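Local coordinates for protein thermophilic dibenzothiophene desulfurization enzyme C (Paenibacillus sp. A11-2, PDB 5XDC) that probably catalyses the FMNH2- and oxygen-dependent oxidation of dibenzothiophene to its sulfoxide and on to its sulfone, at residues E23-F28 / I77-S82; E268-Y273 / A297-F302; E361-R366 / F373-F378. All blocks are in the same frame, centred on the assembly; numbering follows the deposited sequence. Where two conformers were deposited one is given.

In the fold
All three contacts are buried, but at different depths. Centre to centre, contact 1 lies about 14 Å from the middle of the chain, in the N-terminal helical domain, touched by no other subunit; contacts 2 and 3, about 25 and 26 Å out in the C-terminal helical domain, border neighbouring subunits. Helix 247-276 supplies segment 268-273 of contact 2 and packs on Ile-77 of contact 1 and Met-363 of contact 3. Contact 1 joins helices through an alanine methyl, a glutamate alongside and an isoleucine at a phenylalanine edge; contact 2 lays a tyrosine against helix backbone; contact 3 sets a methionine against phenylalanine rings. Contacts 2 and 3 touch, for example at Ala-270 on Met-363.

Contact 1. Residues E23-F28 / I77-S82; sequences ELAKTF and IAEIAS
Two nearly parallel helices of the N-terminal helical domain of the acyl-CoA dehydrogenase fold pack here, with Ala-25 and Phe-28 of helix 16-38 against Glu-79 and Ile-80 of helix 70-83. The two segments differ by 13° in direction, and their axes approach to 8.4 Å. Ala-25 permits this closeness: its methyl points at the facing backbone, CB lying 3.7 Å from Glu-79 O, and the CA atoms of Ala-25 and Ile-80 are 4.9 Å apart. The Glu-79 side chain lies against the same methyl. Its CG is anti to the backbone N (chi1 176°) and the chain then bends, which brings OE1 to 3.8 Å from Ala-25 CB; the same oxygen forms a long, weak ion pair with Arg-29. Glu-79 O also accepts from Ser-82 OG at 2.6 Å, so this carbonyl both touches the methyl and holds the serine hydroxyl. About one turn after Ala-25, the Phe-28 ring is met at its edge, near the ring plane, by Ile-80 CG2, 4.0 Å from Phe-28 CE2. Leu-87 of helix 85-104 touches both of these side chains, while helix 43-52 packs on Phe-28 through Glu-45 and Ile-49. Over one face of the Phe-28 ring, displaced toward the rim, sits Leu-24 O, which accepts from both Thr-27 OG1 and Phe-28 N.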
ATOM      1  N   GLU B  23      34.279   5.808   9.458  0.53 19.50           N
ATOM      2  CA  GLU B  23      35.302   4.797   9.700  0.53 21.53           C
ATOM      3  C   GLU B  23      34.883   3.852  10.817  0.53 17.77           C
ATOM      4  O   GLU B  23      35.083   2.637  10.710  0.53 20.31           O
ATOM      5  CB  GLU B  23      36.642   5.461  10.030  0.53 25.01           C
ATOM      6  CG  GLU B  23      37.785   4.470  10.235  0.53 19.79           C
ATOM      7  CD  GLU B  23      37.907   3.455   9.112  0.53 32.62           C
ATOM      8  OE1 GLU B  23      37.777   2.236   9.382  0.53 29.59           O
ATOM      9  OE2 GLU B  23      38.125   3.876   7.959  0.53 35.41           O
ATOM     10  N   LEU B  24      34.295   4.381  11.894  1.00 18.89           N
ATOM     11  CA  LEU B  24      33.768   3.509  12.945  1.00 17.64           C
ATOM     12  C   LEU B  24      32.762   2.512  12.364  1.00 18.77           C
ATOM     13  O   LEU B  24      32.848   1.303  12.613  1.00 18.40           O
ATOM     14  CB  LEU B  24      33.119   4.338  14.052  1.00 19.85           C
ATOM     15  CG  LEU B  24      34.051   5.029  15.049  1.00 17.35           C
ATOM     16  CD1 LEU B  24      33.259   6.021  15.859  1.00 19.35           C
ATOM     17  CD2 LEU B  24      34.716   4.022  15.958  1.00 25.65           C
ATOM     18  N   ALA B  25      31.810   3.011  11.569  1.00 20.11           N
ATOM     19  CA  ALA B  25      30.782   2.154  10.980  1.00 17.82           C
ATOM     20  C   ALA B  25      31.391   1.074  10.090  1.00 18.87           C
ATOM     21  O   ALA B  25      30.944  -0.081  10.095  1.00 17.50           O
ATOM     22  CB  ALA B  25      29.807   3.021  10.188  1.00 18.33           C
ATOM     23  N   LYS B  26      32.405   1.440   9.305  1.00 18.23           N
ATOM     24  CA  LYS B  26      33.149   0.469   8.512  1.00 20.71           C
ATOM     25  C   LYS B  26      33.651  -0.688   9.369  1.00 21.37           C
ATOM     26  O   LYS B  26      33.474  -1.860   9.021  1.00 20.83           O
ATOM     27  CB  LYS B  26      34.313   1.191   7.828  1.00 22.39           C
ATOM     28  CG  LYS B  26      34.912   0.495   6.625  1.00 39.10           C
ATOM     29  CD  LYS B  26      35.730   1.465   5.745  1.00 42.80           C
ATOM     30  CE  LYS B  26      34.914   2.722   5.379  1.00 49.86           C
ATOM     31  NZ  LYS B  26      35.356   3.445   4.148  1.00 63.13           N
ATOM     32  N   THR B  27      34.291  -0.381  10.499  1.00 21.20           N
ATOM     33  CA  THR B  27      34.805  -1.450  11.347  1.00 18.23           C
ATOM     34  C   THR B  27      33.668  -2.273  11.941  1.00 21.38           C
ATOM     35  O   THR B  27      33.777  -3.498  12.059  1.00 19.25           O
ATOM     36  CB  THR B  27      35.701  -0.882  12.453  1.00 22.71           C
ATOM     37  OG1 THR B  27      34.926  -0.159  13.417  1.00 30.68           O
ATOM     38  CG2 THR B  27      36.759   0.049  11.872  1.00 20.58           C
ATOM     39  N   PHE B  28      32.551  -1.626  12.286  1.00 18.72           N
ATOM     40  CA  PHE B  28      31.456  -2.356  12.913  1.00 16.34           C
ATOM     41  C   PHE B  28      30.822  -3.354  11.942  1.00 16.90           C
ATOM     42  O   PHE B  28      30.384  -4.435  12.365  1.00 17.42           O
ATOM     43  CB  PHE B  28      30.387  -1.379  13.433  1.00 16.52           C
ATOM     44  CG  PHE B  28      30.862  -0.438  14.531  1.00 16.87           C
ATOM     45  CD1 PHE B  28      31.994  -0.716  15.298  1.00 18.80           C
ATOM     46  CD2 PHE B  28      30.150   0.719  14.808  1.00 21.84           C
ATOM     47  CE1 PHE B  28      32.404   0.152  16.293  1.00 17.03           C
ATOM     48  CE2 PHE B  28      30.561   1.594  15.807  1.00 25.48           C
ATOM     49  CZ  PHE B  28      31.689   1.307  16.551  1.00 23.90           C
ATOM     50  N   ILE B  77      24.637   9.366  13.693  1.00 13.73           N
ATOM     51  CA  ILE B  77      23.765   8.305  14.208  1.00 13.68           C
ATOM     52  C   ILE B  77      23.302   7.410  13.067  1.00 13.51           C
ATOM     53  O   ILE B  77      23.356   6.177  13.156  1.00 14.13           O
ATOM     54  CB  ILE B  77      22.564   8.913  14.955  1.00 12.04           C
ATOM     55  CG1 ILE B  77      22.995   9.555  16.280  1.00 12.58           C
ATOM     56  CG2 ILE B  77      21.497   7.852  15.234  1.00 14.55           C
ATOM     57  CD1 ILE B  77      21.967  10.468  16.895  1.00 14.42           C
ATOM     58  N   ALA B  78      22.788   8.019  11.998  1.00 13.48           N
ATOM     59  CA  ALA B  78      22.303   7.235  10.862  1.00 13.92           C
ATOM     60  C   ALA B  78      23.424   6.415  10.240  1.00 15.07           C
ATOM     61  O   ALA B  78      23.223   5.256   9.854  1.00 14.42           O
ATOM     62  CB  ALA B  78      21.656   8.154   9.821  1.00 14.22           C
ATOM     63  N   GLU B  79      24.621   6.992  10.141  1.00 13.73           N
ATOM     64  CA  GLU B  79      25.726   6.268   9.521  1.00 14.02           C
ATOM     65  C   GLU B  79      26.097   5.049  10.353  1.00 16.47           C
ATOM     66  O   GLU B  79      26.255   3.941   9.827  1.00 15.59           O
ATOM     67  CB  GLU B  79      26.924   7.202   9.349  1.00 17.16           C
ATOM     68  CG  GLU B  79      28.177   6.534   8.805  1.00 17.01           C
ATOM     69  CD  GLU B  79      27.997   5.957   7.413  1.00 22.44           C
ATOM     70  OE1 GLU B  79      28.669   4.953   7.091  1.00 26.68           O
ATOM     71  OE2 GLU B  79      27.161   6.480   6.648  1.00 23.43           O
ATOM     72  N   ILE B  80      26.232   5.234  11.664  1.00 14.58           N
ATOM     73  CA  ILE B  80      26.586   4.101  12.512  1.00 13.29           C
ATOM     74  C   ILE B  80      25.467   3.072  12.505  1.00 12.65           C
ATOM     75  O   ILE B  80      25.722   1.866  12.443  1.00 13.90           O
ATOM     76  CB  ILE B  80      26.923   4.581  13.935  1.00 12.40           C
ATOM     77  CG1 ILE B  80      28.219   5.398  13.891  1.00 15.86           C
ATOM     78  CG2 ILE B  80      27.080   3.412  14.873  1.00 14.53           C
ATOM     79  CD1 ILE B  80      28.601   6.063  15.193  1.00 18.26           C
ATOM     80  N   ALA B  81      24.218   3.530  12.588  1.00 14.73           N
ATOM     81  CA  ALA B  81      23.098   2.599  12.625  1.00 12.38           C
ATOM     82  C   ALA B  81      23.037   1.752  11.359  1.00 12.57           C
ATOM     83  O   ALA B  81      22.598   0.601  11.415  1.00 14.77           O
ATOM     84  CB  ALA B  81      21.782   3.349  12.795  1.00 14.19           C
ATOM     85  N   SER B  82      23.440   2.318  10.213  1.00 14.23           N
ATOM     86  CA  SER B  82      23.418   1.575   8.959  1.00 15.08           C
ATOM     87  C   SER B  82      24.368   0.390   8.987  1.00 16.18           C
ATOM     88  O   SER B  82      24.153  -0.573   8.246  1.00 16.41           O
ATOM     89  CB  SER B  82      23.766   2.502   7.787  1.00 15.83           C
ATOM     90  OG  SER B  82      25.157   2.788   7.722  1.00 16.13           O
TER

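Contact 2. Residues E268-Y273 / A297-F302; sequences EEAAHY and AIYGEF
Tyr-299 reaches across from helix 293-324 to lay the far end of its ring against Ala-270 and Ala-271 of helix 247-276. The small residues let the phenol come up to the backbone: OH is 2.9 Å from Ala-270 O and 3.4 Å from Ala-270 CB. Ala-270 C lies near the ring plane at the edge, whereas Ala-271 N approaches obliquely; that N is 3.2 Å from OH, but the angle is too poor for a hydrogen bond. Next to the hydroxyl-bearing carbon, CE1 touches both methyls, at 4.1 Å from Ala-270 CB and 4.0 Å from Ala-271 CB. The Tyr-299 CG is anti to its carbonyl carbon (chi1 -79°), which points the ring at helix 247-276 and lets it span helices whose nearest CA atoms, of Ala-271 and Tyr-299, are 7.9 Å apart. What fixes the phenol end is a hydrogen bond between its OH and Ser-274 OG, one turn further along helix 247-276. Leu-267 of that helix also packs on the ring. Helix 331-363 adds Ala-362 on Tyr-299 and Met-363 on Ala-270, so the tyrosine lies among three helices of its chain, with Leu-403 of a neighbouring subunit packed on it as well.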
ATOM      1  N   GLU B 268      21.584  -1.013   0.669  0.59 14.88           N
ATOM      2  CA  GLU B 268      22.924  -1.224   0.125  0.59 15.39           C
ATOM      3  C   GLU B 268      23.342  -2.685   0.229  0.59 16.68           C
ATOM      4  O   GLU B 268      23.918  -3.237  -0.715  0.59 15.35           O
ATOM      5  CB  GLU B 268      23.941  -0.338   0.842  0.59 17.20           C
ATOM      6  CG  GLU B 268      23.806   1.141   0.563  0.59 20.52           C
ATOM      7  CD  GLU B 268      24.280   1.533  -0.829  0.59 25.66           C
ATOM      8  OE1 GLU B 268      24.574   0.637  -1.655  0.59 18.89           O
ATOM      9  OE2 GLU B 268      24.361   2.749  -1.091  0.59 24.39           O
ATOM     10  N   GLU B 269      23.056  -3.333   1.359  1.00 15.79           N
ATOM     11  CA  GLU B 269      23.425  -4.740   1.503  1.00 15.31           C
ATOM     12  C   GLU B 269      22.670  -5.603   0.504  1.00 16.94           C
ATOM     13  O   GLU B 269      23.234  -6.538  -0.075  1.00 16.32           O
ATOM     14  CB  GLU B 269      23.158  -5.216   2.936  1.00 14.69           C
ATOM     15  CG  GLU B 269      23.384  -6.699   3.200  1.00 21.64           C
ATOM     16  CD  GLU B 269      24.852  -7.068   3.342  1.00 32.89           C
ATOM     17  OE1 GLU B 269      25.128  -8.264   3.593  1.00 29.16           O
ATOM     18  OE2 GLU B 269      25.724  -6.180   3.191  1.00 28.57           O
ATOM     19  N   ALA B 270      21.384  -5.321   0.307  1.00 14.60           N
ATOM     20  CA  ALA B 270      20.615  -6.045  -0.691  1.00 14.62           C
ATOM     21  C   ALA B 270      21.217  -5.838  -2.077  1.00 15.24           C
ATOM     22  O   ALA B 270      21.421  -6.800  -2.826  1.00 15.18           O
ATOM     23  CB  ALA B 270      19.160  -5.595  -0.650  1.00 15.81           C
ATOM     24  N   ALA B 271      21.520  -4.584  -2.428  1.00 14.12           N
ATOM     25  CA  ALA B 271      22.073  -4.300  -3.748  1.00 15.75           C
ATOM     26  C   ALA B 271      23.357  -5.087  -3.976  1.00 17.45           C
ATOM     27  O   ALA B 271      23.567  -5.673  -5.049  1.00 17.40           O
ATOM     28  CB  ALA B 271      22.332  -2.800  -3.892  1.00 16.80           C
ATOM     29  N   HIS B 272      24.220  -5.120  -2.962  1.00 18.80           N
ATOM     30  CA  HIS B 272      25.454  -5.896  -3.047  1.00 21.72           C
ATOM     31  C   HIS B 272      25.172  -7.367  -3.320  1.00 22.18           C
ATOM     32  O   HIS B 272      25.823  -7.982  -4.176  1.00 20.92           O
ATOM     33  CB  HIS B 272      26.250  -5.731  -1.755  1.00 23.59           C
ATOM     34  CG  HIS B 272      27.521  -6.521  -1.730  1.00 31.74           C
ATOM     35  ND1 HIS B 272      27.595  -7.794  -1.206  1.00 47.73           N
ATOM     36  CD2 HIS B 272      28.764  -6.226  -2.179  1.00 41.44           C
ATOM     37  CE1 HIS B 272      28.831  -8.247  -1.327  1.00 44.12           C
ATOM     38  NE2 HIS B 272      29.561  -7.314  -1.912  1.00 40.99           N
ATOM     39  N   TYR B 273      24.194  -7.944  -2.619  1.00 18.46           N
ATOM     40  CA  TYR B 273      23.819  -9.334  -2.850  1.00 17.11           C
ATOM     41  C   TYR B 273      23.293  -9.531  -4.264  1.00 24.42           C
ATOM     42  O   TYR B 273      23.657 -10.493  -4.947  1.00 24.45           O
ATOM     43  CB  TYR B 273      22.768  -9.777  -1.836  1.00 18.56           C
ATOM     44  CG  TYR B 273      22.381 -11.220  -2.007  1.00 18.63           C
ATOM     45  CD1 TYR B 273      21.392 -11.598  -2.905  1.00 19.94           C
ATOM     46  CD2 TYR B 273      23.011 -12.218  -1.263  1.00 20.89           C
ATOM     47  CE1 TYR B 273      21.040 -12.915  -3.070  1.00 23.18           C
ATOM     48  CE2 TYR B 273      22.671 -13.543  -1.424  1.00 23.86           C
ATOM     49  CZ  TYR B 273      21.692 -13.890  -2.326  1.00 23.54           C
ATOM     50  OH  TYR B 273      21.364 -15.215  -2.462  1.00 28.03           O
ATOM     51  N   ALA B 297      12.418  -2.224 -10.215  1.00 13.29           N
ATOM     52  CA  ALA B 297      11.322  -1.449  -9.651  1.00 12.95           C
ATOM     53  C   ALA B 297      11.350  -1.463  -8.128  1.00 14.41           C
ATOM     54  O   ALA B 297      11.044  -0.453  -7.481  1.00 14.38           O
ATOM     55  CB  ALA B 297       9.990  -1.984 -10.174  1.00 15.40           C
ATOM     56  N   ILE B 298      11.718  -2.593  -7.530  1.00 13.45           N
ATOM     57  CA  ILE B 298      11.804  -2.653  -6.074  1.00 14.13           C
ATOM     58  C   ILE B 298      12.899  -1.728  -5.580  1.00 12.11           C
ATOM     59  O   ILE B 298      12.681  -0.914  -4.670  1.00 13.47           O
ATOM     60  CB  ILE B 298      12.026  -4.102  -5.604  1.00 12.50           C
ATOM     61  CG1 ILE B 298      10.750  -4.910  -5.800  1.00 14.46           C
ATOM     62  CG2 ILE B 298      12.465  -4.135  -4.126  1.00 15.49           C
ATOM     63  CD1 ILE B 298      10.944  -6.399  -5.639  1.00 23.19           C
ATOM     64  N   TYR B 299      14.095  -1.820  -6.173  1.00 14.70           N
ATOM     65  CA  TYR B 299      15.172  -0.926  -5.760  1.00 14.78           C
ATOM     66  C   TYR B 299      14.801   0.533  -5.993  1.00 12.53           C
ATOM     67  O   TYR B 299      15.089   1.392  -5.154  1.00 15.07           O
ATOM     68  CB  TYR B 299      16.474  -1.272  -6.479  1.00 14.28           C
ATOM     69  CG  TYR B 299      17.146  -2.476  -5.847  1.00 12.64           C
ATOM     70  CD1 TYR B 299      17.792  -2.365  -4.620  1.00 14.41           C
ATOM     71  CD2 TYR B 299      17.136  -3.717  -6.467  1.00 14.63           C
ATOM     72  CE1 TYR B 299      18.389  -3.452  -4.027  1.00 15.67           C
ATOM     73  CE2 TYR B 299      17.729  -4.806  -5.870  1.00 14.45           C
ATOM     74  CZ  TYR B 299      18.360  -4.659  -4.656  1.00 16.01           C
ATOM     75  OH  TYR B 299      18.959  -5.738  -4.048  1.00 16.03           O
ATOM     76  N   GLY B 300      14.138   0.825  -7.110  1.00 12.91           N
ATOM     77  CA  GLY B 300      13.804   2.205  -7.415  1.00 13.81           C
ATOM     78  C   GLY B 300      12.781   2.777  -6.456  1.00 12.79           C
ATOM     79  O   GLY B 300      12.931   3.905  -5.976  1.00 15.62           O
ATOM     80  N   GLU B 301      11.728   2.012  -6.164  1.00 12.29           N
ATOM     81  CA  GLU B 301      10.694   2.496  -5.253  1.00 14.82           C
ATOM     82  C   GLU B 301      11.289   2.838  -3.895  1.00 16.61           C
ATOM     83  O   GLU B 301      11.037   3.918  -3.345  1.00 14.30           O
ATOM     84  CB  GLU B 301       9.593   1.448  -5.094  1.00 18.52           C
ATOM     85  N   PHE B 302      12.081   1.925  -3.339  1.00 14.01           N
ATOM     86  CA  PHE B 302      12.604   2.135  -1.998  1.00 14.02           C
ATOM     87  C   PHE B 302      13.738   3.155  -1.974  1.00 12.83           C
ATOM     88  O   PHE B 302      13.804   3.970  -1.046  1.00 15.02           O
ATOM     89  CB  PHE B 302      13.044   0.808  -1.397  1.00 13.62           C
ATOM     90  CG  PHE B 302      11.899  -0.082  -1.036  1.00 14.56           C
ATOM     91  CD1 PHE B 302      10.881   0.389  -0.245  1.00 15.29           C
ATOM     92  CD2 PHE B 302      11.830  -1.386  -1.505  1.00 18.82           C
ATOM     93  CE1 PHE B 302       9.821  -0.415   0.094  1.00 21.98           C
ATOM     94  CE2 PHE B 302      10.768  -2.192  -1.163  1.00 19.93           C
ATOM     95  CZ  PHE B 302       9.761  -1.704  -0.380  1.00 22.45           C
TER

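Contact 3. Residues E361-R366 / F373-F378; sequences EAMGAR and FGFDRF
Met-363 sets its thioether over the face of Phe-375 and at the edge of Phe-373. The methyl CE stands over the centre of the Phe-375 ring, 3.7 Å from the centroid and 12° off the normal, a CH-pi contact. The SD-CE bond slants across the face, so SD too lies above it, 4.6 Å from that centroid. Toward Phe-373 the sulfur is instead in the ring plane, 86° off the normal, with Met-363 SD 3.8 Å from Phe-373 CE2. Both are Met-aromatic contacts of contrasting geometry, and the bend of the methionine chain at its last torsion (chi3 -73°) turns the methyl onto Phe-375 while the sulfur stays beside Phe-373. The two phenylalanines also meet, Phe-375 CB lying over one face of the Phe-373 ring, displaced toward the rim. Each ring is packed further: Phe-378 CD2 lies over the opposite face of Phe-375, offset toward the rim, Tyr-360 meets Phe-375 edge-to-face, and Tyr-273 stacks with Phe-373. Replacing Phe-375 with an alanine would probably leave the Met-363 methyl without the face it rests on and free to turn. Met-363 ends its helix; after Gly-364, with positive phi, come Ala-365 and Arg-366 of helix 365-369, both seen to bind FMN in a structure of this enzyme, though no FMN is bound to this chain here. Bound indole also touches Ala-365. Chemically, the arrangement probably suits the polarity of the thioether: methyl hydrogens polarised by the sulfur face the electron-rich cloud of Phe-375, while the sulfur, also above that face at longer range, lies nearer the electron-poor C-H rim of Phe-373.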
ATOM      1  N   GLU B 361      12.258 -10.032  -2.033  0.58 15.96           N
ATOM      2  CA  GLU B 361      11.621 -10.310  -3.313  0.58 17.68           C
ATOM      3  C   GLU B 361      12.542  -9.956  -4.472  0.58 19.61           C
ATOM      4  O   GLU B 361      12.500 -10.604  -5.525  0.58 20.33           O
ATOM      5  CB  GLU B 361      10.306  -9.534  -3.396  0.58 16.01           C
ATOM      6  CG  GLU B 361       9.408  -9.912  -4.549  0.58 15.24           C
ATOM      7  CD  GLU B 361       8.046  -9.235  -4.474  0.58 16.87           C
ATOM      8  OE1 GLU B 361       7.686  -8.538  -5.440  0.58 14.56           O
ATOM      9  OE2 GLU B 361       7.316  -9.420  -3.470  0.58 16.96           O
ATOM     10  N   ALA B 362      13.402  -8.955  -4.287  1.00 15.33           N
ATOM     11  CA  ALA B 362      14.362  -8.582  -5.309  1.00 22.49           C
ATOM     12  C   ALA B 362      15.574  -9.504  -5.326  1.00 23.76           C
ATOM     13  O   ALA B 362      16.176  -9.705  -6.383  1.00 22.96           O
ATOM     14  CB  ALA B 362      14.827  -7.139  -5.097  1.00 17.63           C
ATOM     15  N   MET B 363      15.938 -10.072  -4.177  1.00 18.57           N
ATOM     16  CA  MET B 363      17.152 -10.869  -4.057  1.00 16.16           C
ATOM     17  C   MET B 363      16.943 -12.327  -4.443  1.00 16.12           C
ATOM     18  O   MET B 363      17.862 -12.946  -4.992  1.00 18.94           O
ATOM     19  CB  MET B 363      17.689 -10.794  -2.623  1.00 15.01           C
ATOM     20  CG  MET B 363      18.252  -9.434  -2.257  1.00 14.40           C
ATOM     21  SD  MET B 363      19.065  -9.405  -0.647  1.00 19.25           S
ATOM     22  CE  MET B 363      17.630  -9.481   0.396  1.00 17.35           C
ATOM     23  N   GLY B 364      15.771 -12.886  -4.155  1.00 18.06           N
ATOM     24  CA  GLY B 364      15.427 -14.246  -4.536  1.00 18.70           C
ATOM     25  C   GLY B 364      15.610 -15.242  -3.402  1.00 17.90           C
ATOM     26  O   GLY B 364      16.076 -14.925  -2.301  1.00 16.91           O
ATOM     27  N   ALA B 365      15.275 -16.495  -3.723  1.00 18.54           N
ATOM     28  CA  ALA B 365      15.101 -17.523  -2.703  1.00 17.62           C
ATOM     29  C   ALA B 365      16.383 -17.791  -1.924  1.00 20.19           C
ATOM     30  O   ALA B 365      16.333 -18.068  -0.718  1.00 20.41           O
ATOM     31  CB  ALA B 365      14.601 -18.814  -3.345  1.00 21.67           C
ATOM     32  N   ARG B 366      17.539 -17.746  -2.590  1.00 18.92           N
ATOM     33  CA  ARG B 366      18.763 -18.123  -1.903  1.00 20.69           C
ATOM     34  C   ARG B 366      19.124 -17.144  -0.802  1.00 19.17           C
ATOM     35  O   ARG B 366      19.827 -17.526   0.134  1.00 21.33           O
ATOM     36  CB  ARG B 366      19.910 -18.251  -2.897  1.00 26.43           C
ATOM     37  CG  ARG B 366      19.760 -19.443  -3.843  1.00 33.00           C
ATOM     38  CD  ARG B 366      20.594 -19.225  -5.101  1.00 45.74           C
ATOM     39  NE  ARG B 366      22.025 -19.204  -4.803  1.00 80.68           N
ATOM     40  CZ  ARG B 366      22.933 -18.494  -5.472  1.00 75.56           C
ATOM     41  NH1 ARG B 366      22.576 -17.720  -6.489  1.00 55.22           N
ATOM     42  NH2 ARG B 366      24.210 -18.552  -5.113  1.00 65.16           N
ATOM     43  N   PHE B 373      23.576 -15.668   5.565  1.00 21.39           N
ATOM     44  CA  PHE B 373      23.568 -14.345   4.949  1.00 19.62           C
ATOM     45  C   PHE B 373      23.189 -13.282   5.984  1.00 18.64           C
ATOM     46  O   PHE B 373      23.815 -12.217   6.061  1.00 18.45           O
ATOM     47  CB  PHE B 373      22.605 -14.360   3.755  1.00 21.57           C
ATOM     48  CG  PHE B 373      22.470 -13.036   3.029  1.00 20.02           C
ATOM     49  CD1 PHE B 373      23.507 -12.117   2.996  1.00 22.47           C
ATOM     50  CD2 PHE B 373      21.292 -12.725   2.371  1.00 19.53           C
ATOM     51  CE1 PHE B 373      23.359 -10.914   2.332  1.00 22.96           C
ATOM     52  CE2 PHE B 373      21.149 -11.519   1.699  1.00 18.26           C
ATOM     53  CZ  PHE B 373      22.184 -10.619   1.684  1.00 20.86           C
ATOM     54  N   GLY B 374      22.185 -13.571   6.805  1.00 18.06           N
ATOM     55  CA  GLY B 374      21.890 -12.732   7.950  1.00 17.48           C
ATOM     56  C   GLY B 374      21.176 -11.438   7.631  1.00 14.38           C
ATOM     57  O   GLY B 374      21.166 -10.528   8.466  1.00 15.89           O
ATOM     58  N   PHE B 375      20.555 -11.337   6.462  1.00 14.42           N
ATOM     59  CA  PHE B 375      19.933 -10.079   6.056  1.00 13.03           C
ATOM     60  C   PHE B 375      18.738  -9.733   6.925  1.00 13.87           C
ATOM     61  O   PHE B 375      18.395  -8.551   7.064  1.00 13.60           O
ATOM     62  CB  PHE B 375      19.521 -10.170   4.584  1.00 16.04           C
ATOM     63  CG  PHE B 375      18.934  -8.899   4.040  1.00 14.30           C
ATOM     64  CD1 PHE B 375      19.754  -7.897   3.575  1.00 14.73           C
ATOM     65  CD2 PHE B 375      17.561  -8.718   3.996  1.00 14.64           C
ATOM     66  CE1 PHE B 375      19.224  -6.736   3.093  1.00 13.45           C
ATOM     67  CE2 PHE B 375      17.033  -7.550   3.499  1.00 11.53           C
ATOM     68  CZ  PHE B 375      17.867  -6.567   3.053  1.00 11.38           C
ATOM     69  N   ASP B 376      18.110 -10.737   7.534  1.00 13.37           N
ATOM     70  CA  ASP B 376      16.962 -10.512   8.393  1.00 12.32           C
ATOM     71  C   ASP B 376      17.293  -9.655   9.604  1.00 11.42           C
ATOM     72  O   ASP B 376      16.369  -9.188  10.260  1.00 12.38           O
ATOM     73  CB  ASP B 376      16.398 -11.848   8.854  1.00 13.40           C
ATOM     74  CG  ASP B 376      17.376 -12.639   9.660  1.00 13.58           C
ATOM     75  OD1 ASP B 376      18.432 -13.021   9.116  1.00 15.84           O
ATOM     76  OD2 ASP B 376      17.083 -12.908  10.846  1.00 16.43           O
ATOM     77  N   ARG B 377      18.576  -9.460   9.915  1.00 12.00           N
ATOM     78  CA  ARG B 377      18.962  -8.565  11.004  1.00 12.87           C
ATOM     79  C   ARG B 377      18.359  -7.177  10.838  1.00 10.88           C
ATOM     80  O   ARG B 377      17.941  -6.551  11.819  1.00 12.44           O
ATOM     81  CB  ARG B 377      20.485  -8.473  11.074  1.00 17.23           C
ATOM     82  CG  ARG B 377      21.005  -7.532  12.119  1.00 19.61           C
ATOM     83  CD  ARG B 377      22.538  -7.619  12.189  1.00 20.19           C
ATOM     84  NE  ARG B 377      23.166  -7.386  10.886  1.00 16.47           N
ATOM     85  CZ  ARG B 377      23.488  -6.196  10.402  1.00 14.43           C
ATOM     86  NH1 ARG B 377      23.275  -5.097  11.118  1.00 17.83           N
ATOM     87  NH2 ARG B 377      24.031  -6.102   9.197  1.00 18.97           N
ATOM     88  N   PHE B 378      18.310  -6.666   9.604  1.00 12.48           N
ATOM     89  CA  PHE B 378      17.777  -5.322   9.395  1.00 14.23           C
ATOM     90  C   PHE B 378      16.299  -5.247   9.776  1.00 11.34           C
ATOM     91  O   PHE B 378      15.882  -4.353  10.526  1.00 12.14           O
ATOM     92  CB  PHE B 378      17.988  -4.900   7.941  1.00 15.72           C
ATOM     93  CG  PHE B 378      19.440  -4.775   7.543  1.00 11.74           C
ATOM     94  CD1 PHE B 378      20.171  -3.641   7.884  1.00 11.70           C
ATOM     95  CD2 PHE B 378      20.063  -5.770   6.803  1.00 14.10           C
ATOM     96  CE1 PHE B 378      21.501  -3.516   7.510  1.00 14.64           C
ATOM     97  CE2 PHE B 378      21.388  -5.654   6.420  1.00 15.51           C
ATOM     98  CZ  PHE B 378      22.113  -4.527   6.788  1.00 13.56           C
TER